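Local coordinates for 2-C-methyl-D-erythritol 4-phosphate cytidylyltransferase (Anaerococcus prevotii, PDB 4KT7), which probably catalyses the transfer of a cytidylyl group from CTP to 2-C-methyl-D-erythritol 4-phosphate, releasing diphosphate, in the DXP pathway to isoprenoids, at residues 42-47 against 56-61; 11-16 against 97-102; 66-71 against 79-84; 48-53 against 116-121; 30-35 against 216-221. One frame throughout, in Å; residues are numbered along the deposited sequence.

Contact 1. Residues 42-47 against 56-61; sequences ITLDTV and IILVIR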
# COMPACT_ATOMS: atom_id res chain seq x y z
N ILE A 42 6.76 -8.08 21.13
CA ILE A 42 7.76 -8.26 20.07
C ILE A 42 8.40 -6.90 19.77
O ILE A 42 9.62 -6.79 19.59
CB ILE A 42 7.11 -8.84 18.79
CG1 ILE A 42 6.39 -10.16 19.12
CG2 ILE A 42 8.14 -9.04 17.69
CD1 ILE A 42 5.38 -10.56 18.08
N THR A 43 7.57 -5.87 19.72
CA THR A 43 8.04 -4.52 19.44
C THR A 43 8.97 -4.03 20.53
O THR A 43 10.08 -3.55 20.27
CB THR A 43 6.86 -3.54 19.37
OG1 THR A 43 5.90 -4.02 18.42
CG2 THR A 43 7.33 -2.14 18.97
N LEU A 44 8.51 -4.16 21.77
CA LEU A 44 9.26 -3.69 22.93
C LEU A 44 10.57 -4.45 23.08
O LEU A 44 11.60 -3.88 23.47
CB LEU A 44 8.38 -3.83 24.17
CG LEU A 44 8.73 -2.96 25.38
CD1 LEU A 44 8.96 -1.53 24.94
CD2 LEU A 44 7.60 -3.03 26.39
N ASP A 45 10.55 -5.74 22.74
CA ASP A 45 11.76 -6.53 22.69
C ASP A 45 12.79 -5.87 21.79
O ASP A 45 13.95 -5.70 22.18
CB ASP A 45 11.48 -7.94 22.17
CG ASP A 45 11.13 -8.92 23.28
OD1 ASP A 45 11.17 -8.52 24.46
OD2 ASP A 45 10.82 -10.08 22.96
N THR A 46 12.37 -5.51 20.58
CA THR A 46 13.30 -4.88 19.65
C THR A 46 13.80 -3.52 20.14
O THR A 46 15.01 -3.28 20.13
CB THR A 46 12.72 -4.75 18.22
OG1 THR A 46 12.49 -6.06 17.67
CG2 THR A 46 13.69 -3.99 17.31
N VAL A 47 12.89 -2.65 20.58
CA VAL A 47 13.29 -1.30 20.99
C VAL A 47 14.21 -1.32 22.22
O VAL A 47 15.14 -0.52 22.31
CB VAL A 47 12.08 -0.39 21.29
CG1 VAL A 47 12.56 0.99 21.70
CG2 VAL A 47 11.19 -0.27 20.08
N ILE A 56 12.39 4.79 27.38
CA ILE A 56 11.25 4.37 26.56
C ILE A 56 9.94 4.67 27.28
O ILE A 56 9.73 4.22 28.42
CB ILE A 56 11.32 2.84 26.28
CG1 ILE A 56 12.61 2.47 25.53
CG2 ILE A 56 10.07 2.37 25.50
CD1 ILE A 56 12.72 0.96 25.27
N ILE A 57 9.07 5.42 26.61
CA ILE A 57 7.75 5.78 27.15
C ILE A 57 6.68 5.05 26.35
O ILE A 57 6.58 5.25 25.13
CB ILE A 57 7.46 7.29 27.01
CG1 ILE A 57 8.59 8.13 27.61
CG2 ILE A 57 6.14 7.64 27.68
CD1 ILE A 57 8.92 7.78 28.98
N LEU A 58 5.93 4.19 27.02
CA LEU A 58 4.78 3.52 26.42
C LEU A 58 3.56 4.38 26.66
O LEU A 58 3.33 4.85 27.77
CB LEU A 58 4.53 2.16 27.05
CG LEU A 58 5.50 1.05 26.67
CD1 LEU A 58 5.42 -0.09 27.68
CD2 LEU A 58 5.12 0.54 25.29
N VAL A 59 2.76 4.58 25.63
CA VAL A 59 1.51 5.27 25.86
C VAL A 59 0.40 4.24 25.70
O VAL A 59 0.26 3.62 24.63
CB VAL A 59 1.34 6.46 24.91
CG1 VAL A 59 0.11 7.25 25.29
CG2 VAL A 59 2.58 7.39 24.96
N ILE A 60 -0.38 4.03 26.76
CA ILE A 60 -1.31 2.91 26.81
C ILE A 60 -2.77 3.32 27.03
O ILE A 60 -3.06 4.46 27.39
CB ILE A 60 -0.93 1.92 27.93
CG1 ILE A 60 -1.15 2.55 29.30
CG2 ILE A 60 0.53 1.47 27.76
CD1 ILE A 60 -1.12 1.55 30.48
N ARG A 61 -3.67 2.37 26.82
CA ARG A 61 -5.04 2.52 27.28
C ARG A 61 -5.06 2.20 28.77
O ARG A 61 -4.39 1.26 29.21
CB ARG A 61 -5.96 1.55 26.54
CG ARG A 61 -6.11 1.86 25.06
CD ARG A 61 -7.05 0.85 24.41
NE ARG A 61 -8.18 0.48 25.27
CZ ARG A 61 -9.33 1.14 25.33
NH1 ARG A 61 -9.52 2.22 24.58
NH2 ARG A 61 -10.29 0.72 26.14
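Leu44 and Val47, one helical turn apart, meet Ile56 and Leu58 wholly through methyl and methylene carbons, and all four side chains are buried. The tightest approach is Val47 CG1 to Ile56 CD1, at 3.6 Å. Val47 holds CG1 trans to its backbone N (chi1 -179°), which sets this methyl across the outer end of the isoleucine chain; Ile56 CG1 follows at 4.1 Å from the same methyl. Leu44 divides its two branches between two strand residues. Its CD1 lies over Ile56 CG2, the two side chains slanting across one another, whereas CD2 meets Leu58 CD1 tip to tip at 3.9 Å.

Helix 39-48 is the connection of a beta-alpha-beta crossover between the parallel neighbours 10-16 and 55-60, and it runs nearly antiparallel to the second strand, at 164° with the short axes 11.1 Å apart. Ile14 of strand 10-16 touches Val47, Ile56 and Leu58, and Leu72 of helix 65-73 touches both leucines.

The backbone bonds lie within the helix and between strands: Val47 N donates to Thr43 O, while Ile57 pairs with Ala12 and Ile14, and Ile56 and Leu58 with Arg80.

Contact 2. Residues 11-16 against 97-102; sequences SAIITA and KALDPQ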
# COMPACT_ATOMS: atom_id res chain seq x y z
N SER A 11 14.96 9.93 23.66
CA SER A 11 13.77 9.26 24.21
C SER A 11 13.00 8.56 23.10
O SER A 11 13.01 9.03 21.96
CB SER A 11 12.83 10.27 24.86
OG SER A 11 13.49 11.03 25.85
N ALA A 12 12.34 7.45 23.43
CA ALA A 12 11.43 6.81 22.47
C ALA A 12 10.04 6.75 23.07
O ALA A 12 9.89 6.45 24.26
CB ALA A 12 11.91 5.42 22.09
N ILE A 13 9.06 7.08 22.25
CA ILE A 13 7.65 7.02 22.60
C ILE A 13 7.01 5.93 21.75
O ILE A 13 6.96 6.05 20.53
CB ILE A 13 6.96 8.38 22.29
CG1 ILE A 13 7.52 9.49 23.20
CG2 ILE A 13 5.46 8.28 22.47
CD1 ILE A 13 6.95 10.88 22.90
N ILE A 14 6.56 4.85 22.39
CA ILE A 14 5.89 3.74 21.70
C ILE A 14 4.39 3.85 21.95
O ILE A 14 3.94 3.73 23.10
CB ILE A 14 6.32 2.37 22.28
CG1 ILE A 14 7.85 2.20 22.26
CG2 ILE A 14 5.63 1.25 21.52
CD1 ILE A 14 8.44 2.18 20.87
N THR A 15 3.60 4.10 20.92
CA THR A 15 2.18 4.25 21.15
C THR A 15 1.44 2.92 21.09
O THR A 15 1.44 2.24 20.05
CB THR A 15 1.53 5.29 20.21
OG1 THR A 15 1.78 4.92 18.85
CG2 THR A 15 2.10 6.69 20.47
N ALA A 16 0.81 2.56 22.21
CA ALA A 16 -0.07 1.39 22.25
C ALA A 16 -1.45 1.75 22.84
O ALA A 16 -2.07 0.94 23.53
CB ALA A 16 0.59 0.26 23.05
N LYS A 97 4.83 14.96 26.95
CA LYS A 97 4.82 15.62 28.25
C LYS A 97 5.58 14.84 29.32
O LYS A 97 6.05 15.41 30.31
CB LYS A 97 3.37 15.83 28.74
CG LYS A 97 2.68 17.07 28.18
CD LYS A 97 1.35 17.31 28.90
CE LYS A 97 0.32 16.27 28.52
NZ LYS A 97 -0.97 16.41 29.27
N ALA A 98 5.69 13.52 29.13
CA ALA A 98 6.29 12.65 30.14
C ALA A 98 7.79 12.38 29.93
O ALA A 98 8.39 11.60 30.67
CB ALA A 98 5.54 11.32 30.21
N LEU A 99 8.38 13.03 28.94
CA LEU A 99 9.79 12.81 28.63
C LEU A 99 10.69 13.41 29.73
O LEU A 99 10.34 14.42 30.35
CB LEU A 99 10.17 13.40 27.26
CG LEU A 99 9.46 12.79 26.03
CD1 LEU A 99 9.98 13.37 24.72
CD2 LEU A 99 9.61 11.28 26.02
N ASP A 100 11.82 12.76 29.96
CA ASP A 100 12.85 13.26 30.87
C ASP A 100 13.23 14.70 30.50
O ASP A 100 13.30 15.02 29.31
CB ASP A 100 14.07 12.36 30.71
CG ASP A 100 15.06 12.53 31.82
OD1 ASP A 100 15.79 13.54 31.81
OD2 ASP A 100 15.11 11.64 32.70
N PRO A 101 13.46 15.57 31.50
CA PRO A 101 13.81 16.97 31.22
C PRO A 101 15.08 17.11 30.36
O PRO A 101 15.26 18.12 29.68
CB PRO A 101 14.09 17.54 32.61
CG PRO A 101 13.30 16.69 33.54
CD PRO A 101 13.34 15.31 32.95
N GLN A 102 15.94 16.09 30.40
CA GLN A 102 17.18 16.11 29.64
C GLN A 102 16.98 15.71 28.17
O GLN A 102 17.86 15.89 27.34
CB GLN A 102 18.21 15.20 30.32
CG GLN A 102 19.58 15.15 29.65
CD GLN A 102 20.57 14.29 30.42
OE1 GLN A 102 20.36 13.98 31.59
NE2 GLN A 102 21.65 13.89 29.75
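In the Rossmann-like sheet of this GT-A fold, Leu99, from the loop between helix 88-97 and strand 105-110, packs on Ser11 and Ile13 of strand 10-16. One branch does the touching. Leu99 CD2 sits 3.6 Å from Ser11 CB, and the same methyl is 3.9 Å from Ile13 CG1, with Ile13 CD1 slightly farther at 4.1 Å. The leucine and isoleucine side chains cross at about a right angle, and the methyl lies nearer Ile13 CG1 than the chain end. Leu99 CG stands trans to its own carbonyl carbon (chi1 -63°); CD1 takes the extended place, and the other branch, CD2, is the one turned onto the strand. Ile57 of strand 55-60 touches the leucine as well.

Beside this apolar contact runs a polar seam. Ser11 OG is hydrogen-bonded to Glu55 OE2 and to Ser103 OG, and Glu55 OE2 also pairs with the backbone N of Asp100. One carboxylate oxygen thus ties the start of the strand to the loop. The loop then turns on itself: Asp100 OD1 takes the N-H of Gln102 at 2.9 Å, a fairly straight bond (163°) on the anti lone pair, forming an Asx turn.

Strand 105-110 follows and pairs in parallel with 10-16, giving the strand order 79-83, 55-60, 10-16, 105-110 of the Rossmann-like GT-A fold.

Contact 3. Residues 66-71 against 79-84; sequences DIIKDI and IRYVYG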
# COMPACT_ATOMS: atom_id res chain seq x y z
N ASP A 66 -2.87 -3.37 33.83
CA ASP A 66 -2.42 -4.56 34.54
C ASP A 66 -1.56 -5.48 33.68
O ASP A 66 -0.51 -5.96 34.11
CB ASP A 66 -3.61 -5.33 35.11
CG ASP A 66 -4.24 -4.61 36.29
OD1 ASP A 66 -3.48 -3.97 37.05
OD2 ASP A 66 -5.48 -4.67 36.43
N ILE A 67 -2.00 -5.73 32.45
CA ILE A 67 -1.22 -6.53 31.51
C ILE A 67 0.04 -5.77 31.07
O ILE A 67 1.08 -6.39 30.81
CB ILE A 67 -2.06 -6.93 30.28
CG1 ILE A 67 -3.33 -7.64 30.74
CG2 ILE A 67 -1.26 -7.81 29.34
CD1 ILE A 67 -3.08 -8.90 31.54
N ILE A 68 -0.04 -4.45 31.00
CA ILE A 68 1.14 -3.64 30.71
C ILE A 68 2.21 -3.80 31.79
O ILE A 68 3.39 -3.95 31.48
CB ILE A 68 0.82 -2.15 30.52
CG1 ILE A 68 0.08 -1.94 29.19
CG2 ILE A 68 2.09 -1.32 30.48
CD1 ILE A 68 0.96 -2.20 27.96
N LYS A 69 1.78 -3.79 33.06
CA LYS A 69 2.70 -4.01 34.17
C LYS A 69 3.39 -5.37 34.09
O LYS A 69 4.59 -5.50 34.36
CB LYS A 69 1.94 -3.90 35.50
CG LYS A 69 1.39 -2.52 35.82
CD LYS A 69 0.66 -2.54 37.17
CE LYS A 69 0.21 -1.15 37.59
NZ LYS A 69 -0.57 -1.15 38.86
N ASP A 70 2.62 -6.39 33.73
CA ASP A 70 3.14 -7.76 33.66
C ASP A 70 4.18 -7.86 32.56
O ASP A 70 5.21 -8.51 32.70
CB ASP A 70 2.01 -8.76 33.40
CG ASP A 70 1.05 -8.89 34.57
OD1 ASP A 70 1.41 -8.47 35.70
OD2 ASP A 70 -0.05 -9.43 34.36
N ILE A 71 3.90 -7.19 31.45
CA ILE A 71 4.81 -7.19 30.33
C ILE A 71 6.09 -6.45 30.70
O ILE A 71 7.19 -6.90 30.37
CB ILE A 71 4.13 -6.58 29.09
CG1 ILE A 71 3.17 -7.62 28.47
CG2 ILE A 71 5.15 -6.09 28.07
CD1 ILE A 71 2.15 -7.02 27.52
N ILE A 79 12.24 2.03 31.30
CA ILE A 79 10.98 1.95 30.57
C ILE A 79 9.82 2.24 31.51
O ILE A 79 9.71 1.65 32.58
CB ILE A 79 10.77 0.54 29.98
CG1 ILE A 79 11.96 0.15 29.11
CG2 ILE A 79 9.48 0.47 29.18
CD1 ILE A 79 11.70 -1.07 28.24
N ARG A 80 8.94 3.16 31.11
CA ARG A 80 7.75 3.41 31.90
C ARG A 80 6.57 3.71 30.98
O ARG A 80 6.72 3.72 29.76
CB ARG A 80 7.98 4.56 32.88
CG ARG A 80 8.37 5.86 32.20
CD ARG A 80 8.75 6.96 33.20
NE ARG A 80 8.87 8.25 32.51
CZ ARG A 80 10.00 8.70 31.97
NH1 ARG A 80 11.11 7.97 32.07
NH2 ARG A 80 10.03 9.87 31.34
N TYR A 81 5.41 3.95 31.57
CA TYR A 81 4.21 4.19 30.78
C TYR A 81 3.39 5.36 31.30
O TYR A 81 3.41 5.66 32.50
CB TYR A 81 3.35 2.92 30.72
CG TYR A 81 2.78 2.47 32.06
CD1 TYR A 81 1.60 3.02 32.55
CD2 TYR A 81 3.40 1.48 32.80
CE1 TYR A 81 1.07 2.59 33.76
CE2 TYR A 81 2.88 1.05 34.01
CZ TYR A 81 1.72 1.62 34.49
OH TYR A 81 1.20 1.19 35.68
N VAL A 82 2.65 5.99 30.38
CA VAL A 82 1.63 6.98 30.71
C VAL A 82 0.32 6.61 30.02
O VAL A 82 0.33 5.82 29.06
CB VAL A 82 2.05 8.42 30.28
CG1 VAL A 82 3.19 8.92 31.16
CG2 VAL A 82 2.46 8.45 28.82
N TYR A 83 -0.79 7.16 30.49
CA TYR A 83 -2.08 6.89 29.87
C TYR A 83 -2.18 7.71 28.58
O TYR A 83 -1.73 8.86 28.52
CB TYR A 83 -3.24 7.29 30.78
CG TYR A 83 -3.41 6.47 32.05
CD1 TYR A 83 -2.81 5.23 32.19
CD2 TYR A 83 -4.19 6.94 33.10
CE1 TYR A 83 -2.98 4.48 33.37
CE2 TYR A 83 -4.37 6.22 34.26
CZ TYR A 83 -3.77 4.99 34.39
OH TYR A 83 -3.96 4.29 35.56
N GLY A 84 -2.79 7.13 27.54
CA GLY A 84 -2.99 7.87 26.31
C GLY A 84 -4.28 8.68 26.34
O GLY A 84 -4.88 8.84 27.40
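The phenol oxygen of Tyr81, hydrogen-bonded to Glu65 OE2 just ahead of the helical segment, rests against the aliphatic chain of Lys69. Tyr81 OH lies 3.2 Å from Lys69 CE and 3.7 Å from Lys69 CG, because the lysine is extended beyond CG and runs obliquely past the end of the ring. Glu65 presents its other oxygen, OE1, to Tyr83 OH, so a single carboxylate holds both tyrosines of the strand.

Nearer the backbone, Ile68 CG2 approaches Tyr81 CD2 at 3.9 Å, and Tyr81 CG is 4.2 Å from the same methyl. This methyl meets the ring at a slant, with the two side chains passing in opposite directions. The tyrosine takes the crowded position, CG between the backbone N and the carbonyl carbon (chi1 65°), which carries its ring towards the helix. A leucine in place of Tyr81 would probably leave Glu65 OE2 without its hydroxyl partner and the lysine chain without the ring end it leans on.

Helix 65-73 and strand 79-83 belong to the beta-alpha-beta unit that starts with strand 55-60: Ile60 of that strand touches both Ile68 and Tyr81, Leu72 adds to the tyrosine's packing, and Ile68 also reaches Leu40 of helix 39-48.

Contact 4. Residues 48-53 against 116-121; sequences SRVKEI and ASEELF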
# COMPACT_ATOMS: atom_id res chain seq x y z
N SER A 48 13.97 -2.24 23.14
CA SER A 48 14.78 -2.26 24.36
C SER A 48 16.21 -2.73 24.08
O SER A 48 17.09 -2.54 24.92
CB SER A 48 14.11 -3.08 25.46
OG SER A 48 14.06 -4.45 25.10
N ARG A 49 16.43 -3.34 22.91
CA ARG A 49 17.79 -3.73 22.48
C ARG A 49 18.60 -2.58 21.88
O ARG A 49 19.79 -2.72 21.64
CB ARG A 49 17.75 -4.89 21.46
CG ARG A 49 17.17 -6.21 21.98
CD ARG A 49 17.61 -7.40 21.11
NE ARG A 49 17.65 -7.06 19.68
CZ ARG A 49 16.67 -7.30 18.82
NH1 ARG A 49 16.80 -6.95 17.55
NH2 ARG A 49 15.56 -7.91 19.22
N VAL A 50 17.95 -1.44 21.62
CA VAL A 50 18.65 -0.27 21.07
C VAL A 50 19.20 0.62 22.18
O VAL A 50 18.48 1.42 22.78
CB VAL A 50 17.72 0.56 20.17
CG1 VAL A 50 18.47 1.77 19.61
CG2 VAL A 50 17.20 -0.30 19.03
N LYS A 51 20.50 0.47 22.45
CA LYS A 51 21.14 1.11 23.59
C LYS A 51 21.35 2.60 23.39
O LYS A 51 21.60 3.33 24.35
CB LYS A 51 22.47 0.42 23.90
CG LYS A 51 22.39 -1.10 24.05
CD LYS A 51 21.76 -1.52 25.37
CE LYS A 51 20.31 -1.92 25.20
NZ LYS A 51 19.77 -2.59 26.42
N GLU A 52 21.25 3.06 22.14
CA GLU A 52 21.31 4.49 21.84
C GLU A 52 20.11 5.22 22.44
O GLU A 52 20.18 6.41 22.78
CB GLU A 52 21.37 4.72 20.33
CG GLU A 52 22.76 4.46 19.70
CD GLU A 52 23.10 2.98 19.58
OE1 GLU A 52 22.19 2.11 19.68
OE2 GLU A 52 24.30 2.66 19.39
N ILE A 53 18.99 4.51 22.58
CA ILE A 53 17.80 5.11 23.17
C ILE A 53 17.97 5.12 24.69
O ILE A 53 18.25 4.08 25.29
CB ILE A 53 16.55 4.30 22.77
CG1 ILE A 53 16.29 4.47 21.26
CG2 ILE A 53 15.34 4.73 23.59
CD1 ILE A 53 15.28 3.47 20.68
N ALA A 116 9.70 -3.96 12.67
CA ALA A 116 10.79 -3.01 12.38
C ALA A 116 12.09 -3.54 13.00
O ALA A 116 12.12 -3.89 14.17
CB ALA A 116 10.46 -1.60 12.92
N SER A 117 13.14 -3.66 12.19
CA SER A 117 14.38 -4.25 12.68
C SER A 117 15.07 -3.23 13.54
O SER A 117 14.77 -2.04 13.47
CB SER A 117 15.30 -4.61 11.52
OG SER A 117 15.68 -3.41 10.84
N GLU A 118 16.00 -3.70 14.36
CA GLU A 118 16.85 -2.82 15.15
C GLU A 118 17.63 -1.85 14.26
O GLU A 118 17.80 -0.68 14.59
CB GLU A 118 17.79 -3.68 15.99
CG GLU A 118 18.63 -2.95 16.99
CD GLU A 118 19.56 -3.89 17.72
OE1 GLU A 118 19.12 -5.03 18.03
OE2 GLU A 118 20.73 -3.51 17.98
N GLU A 119 18.09 -2.34 13.11
CA GLU A 119 18.81 -1.52 12.14
C GLU A 119 18.00 -0.33 11.64
O GLU A 119 18.54 0.74 11.37
CB GLU A 119 19.27 -2.37 10.96
CG GLU A 119 20.22 -1.66 10.02
CD GLU A 119 20.19 -2.24 8.62
OE1 GLU A 119 19.11 -2.70 8.17
OE2 GLU A 119 21.24 -2.22 7.95
N LEU A 120 16.69 -0.51 11.50
CA LEU A 120 15.84 0.58 11.04
C LEU A 120 15.77 1.69 12.08
O LEU A 120 15.75 2.88 11.74
CB LEU A 120 14.44 0.06 10.73
CG LEU A 120 13.46 1.08 10.16
CD1 LEU A 120 14.00 1.66 8.87
CD2 LEU A 120 12.07 0.46 9.94
N PHE A 121 15.70 1.30 13.36
CA PHE A 121 15.73 2.29 14.43
C PHE A 121 17.05 3.04 14.49
O PHE A 121 17.07 4.25 14.69
CB PHE A 121 15.46 1.63 15.78
CG PHE A 121 14.03 1.17 15.95
CD1 PHE A 121 13.04 2.07 16.33
CD2 PHE A 121 13.69 -0.16 15.74
CE1 PHE A 121 11.72 1.64 16.49
CE2 PHE A 121 12.38 -0.58 15.90
CZ PHE A 121 11.39 0.32 16.27
O HOH W 1 15.83 -6.72 14.43
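Arg49 grips Glu118 side-on with two nitrogens, and both land on one oxygen. Arg49 NE and Arg49 NH1 each donate to Glu118 OE1 at 3.0 Å, a salt bridge in which the carboxylate plane is turned 51° from the guanidinium. The shared acceptor bends both bonds, to 142° at NE and 138° at NH1, and it lies tilted from the guanidinium plane. The bridge joins the loop between helix 39-48 and strand 55-60 to the capped N-terminus of helix 118-127: Ser117 is the N-cap, its OG accepting from Leu120 N at 3.1 Å. Placed in the first turn, the Glu118 carboxylate would probably also be stabilised by the positive end of the helix dipole. A water accepts from Glu118 N at 3.0 Å and, weakly, from Arg49 NH1, a second path between them. An alanine in place of Glu118 has no carboxylate, which would probably leave the Arg49 guanidinium free to turn and Val50 CG2 without the methylene it packs on.

Beyond the charges the contact becomes apolar. Val50, which opens a type I turn closed by Ile53, slides its CG2 alongside the acid's chain, 3.6 Å from Glu118 CG. The Phe121 ring packs edge-to-face with His109, and it is the methylene that meets the valine: Phe121 CB lies 4.2 Å from Val50 CG2.

Contact 5. Residues 30-35 against 216-221; sequences PYIEVG and IKITTQ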
# COMPACT_ATOMS: atom_id res chain seq x y z
N PRO A 30 -10.27 -9.68 22.74
CA PRO A 30 -9.36 -10.66 22.14
C PRO A 30 -7.95 -10.08 21.93
O PRO A 30 -7.79 -9.11 21.20
CB PRO A 30 -10.02 -10.95 20.79
CG PRO A 30 -10.87 -9.71 20.48
CD PRO A 30 -10.92 -8.84 21.72
N TYR A 31 -6.95 -10.69 22.56
CA TYR A 31 -5.58 -10.18 22.47
C TYR A 31 -4.93 -10.28 21.09
O TYR A 31 -4.97 -11.33 20.44
CB TYR A 31 -4.68 -10.82 23.52
CG TYR A 31 -4.86 -10.22 24.89
CD1 TYR A 31 -5.96 -10.55 25.66
CD2 TYR A 31 -3.95 -9.31 25.41
CE1 TYR A 31 -6.16 -10.01 26.91
CE2 TYR A 31 -4.13 -8.75 26.67
CZ TYR A 31 -5.24 -9.11 27.42
OH TYR A 31 -5.46 -8.59 28.67
N ILE A 32 -4.35 -9.16 20.67
CA ILE A 32 -3.57 -9.09 19.45
C ILE A 32 -2.28 -9.90 19.64
O ILE A 32 -1.32 -9.44 20.27
CB ILE A 32 -3.24 -7.61 19.09
CG1 ILE A 32 -4.53 -6.80 18.95
CG2 ILE A 32 -2.44 -7.51 17.81
CD1 ILE A 32 -4.30 -5.32 18.70
N GLU A 33 -2.27 -11.11 19.10
CA GLU A 33 -1.12 -12.00 19.20
C GLU A 33 -0.66 -12.51 17.84
O GLU A 33 -1.46 -12.74 16.93
CB GLU A 33 -1.43 -13.18 20.11
CG GLU A 33 -1.43 -12.83 21.58
CD GLU A 33 -1.99 -13.93 22.44
OE1 GLU A 33 -2.63 -14.86 21.89
OE2 GLU A 33 -1.80 -13.86 23.68
N VAL A 34 0.64 -12.71 17.74
CA VAL A 34 1.27 -13.12 16.51
C VAL A 34 2.41 -14.07 16.89
O VAL A 34 3.20 -13.76 17.78
CB VAL A 34 1.77 -11.86 15.73
CG1 VAL A 34 2.95 -12.18 14.86
CG2 VAL A 34 0.64 -11.27 14.89
N GLY A 35 2.47 -15.23 16.25
CA GLY A 35 3.50 -16.20 16.57
C GLY A 35 3.53 -16.70 18.02
O GLY A 35 4.49 -17.33 18.45
N ILE A 216 4.93 -4.01 8.63
CA ILE A 216 3.51 -3.71 8.51
C ILE A 216 2.84 -3.42 9.86
O ILE A 216 3.34 -3.84 10.91
CB ILE A 216 2.79 -4.89 7.86
CG1 ILE A 216 2.99 -6.14 8.71
CG2 ILE A 216 3.35 -5.12 6.46
CD1 ILE A 216 2.10 -7.32 8.34
N LYS A 217 1.72 -2.70 9.81
CA LYS A 217 0.88 -2.42 10.98
C LYS A 217 -0.07 -3.60 11.23
O LYS A 217 -0.67 -4.14 10.28
CB LYS A 217 0.06 -1.17 10.69
CG LYS A 217 -0.19 -0.25 11.87
CD LYS A 217 -1.17 0.84 11.49
CE LYS A 217 -1.20 1.98 12.51
NZ LYS A 217 -1.73 1.58 13.85
N ILE A 218 -0.22 -4.02 12.49
CA ILE A 218 -1.11 -5.13 12.82
C ILE A 218 -2.36 -4.64 13.55
O ILE A 218 -2.30 -4.36 14.75
CB ILE A 218 -0.42 -6.18 13.72
CG1 ILE A 218 0.94 -6.58 13.14
CG2 ILE A 218 -1.32 -7.40 13.91
CD1 ILE A 218 0.89 -7.11 11.74
N THR A 219 -3.48 -4.53 12.84
CA THR A 219 -4.73 -4.09 13.46
C THR A 219 -5.92 -5.02 13.17
O THR A 219 -6.69 -5.35 14.07
CB THR A 219 -5.09 -2.63 13.06
OG1 THR A 219 -5.11 -2.51 11.64
CG2 THR A 219 -4.06 -1.65 13.65
N THR A 220 -6.06 -5.45 11.92
CA THR A 220 -7.22 -6.25 11.51
C THR A 220 -6.92 -7.74 11.56
O THR A 220 -5.76 -8.14 11.64
CB THR A 220 -7.68 -5.90 10.07
OG1 THR A 220 -6.77 -6.48 9.13
CG2 THR A 220 -7.71 -4.38 9.87
N GLN A 221 -7.97 -8.55 11.51
CA GLN A 221 -7.82 -10.00 11.48
C GLN A 221 -7.00 -10.43 10.26
O GLN A 221 -6.23 -11.38 10.32
CB GLN A 221 -9.19 -10.68 11.49
CG GLN A 221 -9.13 -12.19 11.70
CD GLN A 221 -8.20 -12.58 12.84
OE1 GLN A 221 -8.30 -12.04 13.94
NE2 GLN A 221 -7.29 -13.51 12.57
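Ile218 carries the whole contact from the second segment, meeting Ile32 and Val34, and all three side chains are buried. Before it the chain runs extended through Ile216 and Lys217; at Ile218 the backbone pairs with Val112. One methyl faces both partners: Ile218 CG2 is 4.1 Å from Ile32 CG2 and 4.4 Å from Val34 CG2. The two isoleucine side chains run past one another, pointing opposite ways. With Ile218 CG1 trans to the carbonyl carbon (chi1 -49°), CG2 is left trans to the backbone N and faces the other segment. These are light contacts, completed by Ile224 and Ala227 of helix 221-231, which touch Ile218, and by Ala227 and Leu231, which touch Val34.

At Thr219 the side chain turns away from the contact while its backbone N is bonded to Asp223 OD2. Thr220 follows as the N-cap of helix 221-231, its OG1 bonded to Asp223 N, and Gln221 begins the helix. Asp223 is thereby engaged from both threonines. Farther along this helix, Asn228 OD1 bonds with Gly35 N.

The arrangement sets the small hairpin of strands 33-34 and 37-38 against the C-terminal helix and the loop leading into it. The hairpin comes shortly after the glycine-rich loop that binds CTP in relatives of this cytidylyltransferase family.

Contacts 1, 2 and 3 share one sheet. Strand 55-60 lies between the strands of the other two: Ile57 N is 2.7 Å from Ala12 O, and Ile60 O is 2.7 Å from Gly84 N. The centre of contact 1 is about 11 Å from that of contact 2 and about 9 Å from that of contact 3. Contact 4 extends the same helix-to-sheet interior, Val47 touching Ile53 and Phe121. Contact 5 is more distant, its centre about 15 Å from contact 1 and about 24 Å from contact 2, but Ile42 reaches Val34 and Ile67 reaches Tyr31. In relatives, CTP binds at the loop after strand 10-16, so the site probably lies by Ala16.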